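Local coordinates for protein Cag-Z (Helicobacter pylori, PDB 1S2X) that is of unknown function but is encoded on the cag pathogenicity island, which specifies a type IV secretion system in which it probably takes part, at residues A[52-63]-A[151-160]. The protein carries 1 engineered substitution. Sequence-based numbering, arbitrary orientation.
Sequences PQDFLRRVQELR and MMGVAFQILG
The side chain of Ile158 sits as a knob in a hole formed by Leu56, Val59, Gln60 and Arg63 of helix 52-63, an example of knob-into-hole packing between helices that run nearly parallel, here with N-to-C directions 20° apart and the axes of the two short segments 9.6 Å apart at closest approach. Its CD1 reaches CD2 of Leu56 at 4.1 Å, and CG2 touches CA of Gln60. Val59 fills the middle of the apolar seam: CG1, anti to the backbone N (chi1 170°), meets Leu159 CD2 at 3.7 Å and also touches Ala155. Leu159 directs its CB away from the partner helix, yet its branched end turns back to reach Leu62 CD2 from CD2 at 3.8 Å. At the other end, the bent chain of selenomethionine Met151 crosses Leu56 at about a right angle, its SE 3.7 Å from CD1.

The polar part belongs to Arg63. Its NH1 donates to Ile158 O at 2.8 Å; the carbonyl oxygen lies almost in the guanidinium plane, while the donor stands above the carbonyl plane. A water bridges NH1, weakly, to Gln157 O. The guanidinium therefore lies against the C-terminal end of helix 151-158, where Gly160, with positive phi, closes a Schellman motif.

Leu62 also packs on Phe38 and Tyr42 of helix 31-43, and beyond Gly160 the chain turns directly into helix 161-183; the pair lies about 23 Å from the centre of the chain, measured from the contact's own centre, at one end of this all-helical fold.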
loop_
_atom_site.group_PDB
_atom_site.type_symbol
_atom_site.label_atom_id
_atom_site.label_comp_id
_atom_site.label_asym_id
_atom_site.label_seq_id
_atom_site.Cartn_x
_atom_site.Cartn_y
_atom_site.Cartn_z
ATOM N N PRO A 52 0.475 31.242 -1.191
ATOM C CA PRO A 52 1.016 30.114 -0.427
ATOM C C PRO A 52 0.385 29.879 0.928
ATOM O O PRO A 52 0.059 28.748 1.314
ATOM C CB PRO A 52 2.484 30.550 -0.232
ATOM C CG PRO A 52 2.804 31.304 -1.478
ATOM C CD PRO A 52 1.549 32.037 -1.826
ATOM N N GLN A 53 0.178 30.907 1.756
ATOM C CA GLN A 53 -0.332 30.514 3.080
ATOM C C GLN A 53 -1.850 30.403 3.045
ATOM O O GLN A 53 -2.474 29.836 3.947
ATOM C CB GLN A 53 0.156 31.476 4.163
ATOM C CG GLN A 53 1.617 31.334 4.555
ATOM C CD GLN A 53 2.051 29.921 4.885
ATOM O OE1 GLN A 53 1.396 29.197 5.634
ATOM N NE2 GLN A 53 3.187 29.496 4.333
ATOM N N ASP A 54 -2.470 30.943 1.995
ATOM C CA ASP A 54 -3.925 30.774 1.890
ATOM C C ASP A 54 -4.201 29.342 1.431
ATOM O O ASP A 54 -5.206 28.757 1.821
ATOM C CB ASP A 54 -4.556 31.761 0.925
ATOM C CG ASP A 54 -6.050 31.615 0.741
ATOM O OD1 ASP A 54 -6.806 31.665 1.735
ATOM O OD2 ASP A 54 -6.490 31.459 -0.420
ATOM N N PHE A 55 -3.300 28.825 0.618
ATOM C CA PHE A 55 -3.288 27.426 0.210
ATOM C C PHE A 55 -3.208 26.542 1.457
ATOM O O PHE A 55 -3.994 25.615 1.651
ATOM C CB PHE A 55 -2.109 27.149 -0.725
ATOM C CG PHE A 55 -1.829 25.682 -0.982
ATOM C CD1 PHE A 55 -0.717 25.050 -0.448
ATOM C CD2 PHE A 55 -2.679 24.928 -1.764
ATOM C CE1 PHE A 55 -0.462 23.713 -0.692
ATOM C CE2 PHE A 55 -2.434 23.589 -2.008
ATOM C CZ PHE A 55 -1.320 22.970 -1.476
ATOM N N LEU A 56 -2.243 26.828 2.324
ATOM C CA LEU A 56 -2.022 25.987 3.507
ATOM C C LEU A 56 -3.174 26.097 4.487
ATOM O O LEU A 56 -3.504 25.145 5.185
ATOM C CB LEU A 56 -0.710 26.363 4.198
ATOM C CG LEU A 56 0.522 25.851 3.447
ATOM C CD1 LEU A 56 1.768 26.021 4.294
ATOM C CD2 LEU A 56 0.294 24.398 3.027
ATOM N N ARG A 57 -3.765 27.287 4.535
ATOM C CA ARG A 57 -4.967 27.468 5.324
ATOM C C ARG A 57 -6.079 26.579 4.764
ATOM O O ARG A 57 -6.852 25.979 5.499
ATOM C CB ARG A 57 -5.449 28.914 5.296
ATOM C CG ARG A 57 -6.726 29.106 6.105
ATOM C CD ARG A 57 -6.341 29.562 7.517
ATOM N NE ARG A 57 -5.287 30.575 7.460
ATOM C CZ ARG A 57 -5.493 31.860 7.205
ATOM N NH1 ARG A 57 -6.709 32.334 6.987
ATOM N NH2 ARG A 57 -4.461 32.698 7.176
ATOM N N ARG A 58 -6.148 26.505 3.434
ATOM C CA ARG A 58 -7.183 25.672 2.825
ATOM C C ARG A 58 -6.829 24.209 2.986
ATOM O O ARG A 58 -7.692 23.338 3.034
ATOM C CB ARG A 58 -7.325 26.047 1.351
ATOM C CG ARG A 58 -7.916 27.441 1.156
ATOM C CD ARG A 58 -8.285 27.693 -0.299
ATOM N NE ARG A 58 -8.557 29.111 -0.538
ATOM C CZ ARG A 58 -9.392 29.567 -1.461
ATOM N NH1 ARG A 58 -10.062 28.733 -2.248
ATOM N NH2 ARG A 58 -9.548 30.881 -1.577
ATOM N N VAL A 59 -5.531 23.923 3.077
ATOM C CA VAL A 59 -5.105 22.537 3.325
ATOM C C VAL A 59 -5.435 22.125 4.758
ATOM O O VAL A 59 -5.955 21.027 4.984
ATOM C CB VAL A 59 -3.608 22.359 3.043
ATOM C CG1 VAL A 59 -3.131 20.994 3.547
ATOM C CG2 VAL A 59 -3.304 22.513 1.561
ATOM N N GLN A 60 -5.207 22.940 5.773
ATOM C CA GLN A 60 -5.761 22.697 7.097
ATOM C C GLN A 60 -7.259 22.411 7.109
ATOM O O GLN A 60 -7.766 21.456 7.694
ATOM C CB GLN A 60 -5.570 23.934 8.002
ATOM C CG GLN A 60 -4.143 24.135 8.474
ATOM C CD GLN A 60 -4.117 25.046 9.693
ATOM O OE1 GLN A 60 -5.096 25.186 10.424
ATOM N NE2 GLN A 60 -2.961 25.647 9.896
ATOM N N GLU A 61 -8.059 23.253 6.462
ATOM C CA GLU A 61 -9.507 23.008 6.425
ATOM C C GLU A 61 -9.846 21.700 5.740
ATOM O O GLU A 61 -10.801 21.000 6.079
ATOM C CB GLU A 61 -10.201 24.183 5.724
ATOM C CG GLU A 61 -11.705 24.247 5.911
ATOM C CD GLU A 61 -12.099 24.137 7.375
ATOM O OE1 GLU A 61 -11.664 24.989 8.178
ATOM O OE2 GLU A 61 -12.824 23.189 7.733
ATOM N N LEU A 62 -9.065 21.342 4.718
ATOM C CA LEU A 62 -9.232 20.056 4.061
ATOM C C LEU A 62 -8.991 18.909 5.037
ATOM O O LEU A 62 -9.733 17.929 5.010
ATOM C CB LEU A 62 -8.286 19.901 2.854
ATOM C CG LEU A 62 -8.443 18.625 2.034
ATOM C CD1 LEU A 62 -9.862 18.475 1.498
ATOM C CD2 LEU A 62 -7.451 18.601 0.879
ATOM N N ARG A 63 -7.952 19.035 5.855
ATOM C CA ARG A 63 -7.685 17.997 6.843
ATOM C C ARG A 63 -8.827 17.932 7.855
ATOM O O ARG A 63 -9.206 16.873 8.337
ATOM C CB ARG A 63 -6.388 18.229 7.620
ATOM C CG ARG A 63 -6.105 17.206 8.732
ATOM C CD ARG A 63 -5.838 15.819 8.203
ATOM N NE ARG A 63 -5.641 14.737 9.152
ATOM C CZ ARG A 63 -4.456 14.351 9.626
ATOM N NH1 ARG A 63 -3.354 14.981 9.240
ATOM N NH2 ARG A 63 -4.316 13.354 10.489
HETATM N N MSE A 151 6.009 23.455 -0.432
HETATM C CA MSE A 151 4.647 23.632 0.062
HETATM C C MSE A 151 3.867 22.334 -0.170
HETATM O O MSE A 151 3.001 22.031 0.645
HETATM C CB MSE A 151 3.942 24.823 -0.566
HETATM C CG MSE A 151 4.377 26.197 -0.106
HETATM SE SE MSE A 151 4.273 26.510 1.675
HETATM C CE MSE A 151 3.476 28.089 1.710
HETATM N N MSE A 152 4.149 21.556 -1.220
HETATM C CA MSE A 152 3.454 20.268 -1.336
HETATM C C MSE A 152 3.862 19.384 -0.159
HETATM O O MSE A 152 3.031 18.687 0.428
HETATM C CB MSE A 152 3.735 19.543 -2.643
HETATM C CG MSE A 152 2.832 19.926 -3.808
HETATM SE SE MSE A 152 3.457 19.245 -5.379
HETATM C CE MSE A 152 3.383 17.505 -4.958
ATOM N N GLY A 153 5.142 19.445 0.193
ATOM C CA GLY A 153 5.670 18.680 1.317
ATOM C C GLY A 153 4.889 18.953 2.587
ATOM O O GLY A 153 4.412 18.036 3.272
ATOM N N VAL A 154 4.732 20.241 2.900
ATOM C CA VAL A 154 3.970 20.621 4.090
ATOM C C VAL A 154 2.516 20.170 4.027
ATOM O O VAL A 154 1.968 19.719 5.040
ATOM C CB VAL A 154 4.066 22.150 4.267
ATOM C CG1 VAL A 154 3.261 22.628 5.461
ATOM C CG2 VAL A 154 5.538 22.536 4.408
ATOM N N ALA A 155 1.873 20.292 2.868
ATOM C CA ALA A 155 0.490 19.870 2.654
ATOM C C ALA A 155 0.424 18.361 2.877
ATOM O O ALA A 155 -0.505 17.872 3.508
ATOM C CB ALA A 155 -0.044 20.227 1.277
ATOM N N PHE A 156 1.419 17.627 2.384
ATOM C CA PHE A 156 1.448 16.191 2.652
ATOM C C PHE A 156 1.456 15.928 4.151
ATOM O O PHE A 156 0.840 15.013 4.705
ATOM C CB PHE A 156 2.670 15.546 2.010
ATOM C CG PHE A 156 2.556 15.302 0.510
ATOM C CD1 PHE A 156 3.638 15.583 -0.311
ATOM C CD2 PHE A 156 1.399 14.809 -0.040
ATOM C CE1 PHE A 156 3.560 15.351 -1.675
ATOM C CE2 PHE A 156 1.316 14.546 -1.396
ATOM C CZ PHE A 156 2.400 14.825 -2.212
ATOM N N GLN A 157 2.198 16.791 4.850
ATOM C CA GLN A 157 2.303 16.557 6.296
ATOM C C GLN A 157 0.988 16.949 6.946
ATOM O O GLN A 157 0.464 16.233 7.799
ATOM C CB GLN A 157 3.498 17.309 6.881
ATOM C CG GLN A 157 4.834 16.828 6.320
ATOM C CD GLN A 157 6.050 17.609 6.773
ATOM O OE1 GLN A 157 6.214 18.802 6.504
ATOM N NE2 GLN A 157 6.963 16.941 7.470
ATOM N N ILE A 158 0.412 18.085 6.547
ATOM C CA ILE A 158 -0.835 18.481 7.234
ATOM C C ILE A 158 -1.978 17.533 6.936
ATOM O O ILE A 158 -2.863 17.342 7.766
ATOM C CB ILE A 158 -1.279 19.900 6.855
ATOM C CG1 ILE A 158 -0.264 20.994 7.217
ATOM C CG2 ILE A 158 -2.644 20.217 7.458
ATOM C CD1 ILE A 158 -0.553 22.288 6.486
ATOM N N LEU A 159 -1.985 16.915 5.754
ATOM C CA LEU A 159 -3.077 16.001 5.423
ATOM C C LEU A 159 -2.913 14.607 5.979
ATOM O O LEU A 159 -3.788 13.750 5.777
ATOM C CB LEU A 159 -3.238 15.931 3.891
ATOM C CG LEU A 159 -3.624 17.256 3.233
ATOM C CD1 LEU A 159 -3.633 17.133 1.711
ATOM C CD2 LEU A 159 -4.986 17.747 3.698
ATOM N N GLY A 160 -1.827 14.322 6.689
ATOM C CA GLY A 160 -1.713 12.986 7.261
ATOM C C GLY A 160 -1.003 12.012 6.352
ATOM O O GLY A 160 -0.783 10.849 6.718
HETATM O O HOH W 1 -1.027 16.113 10.626
#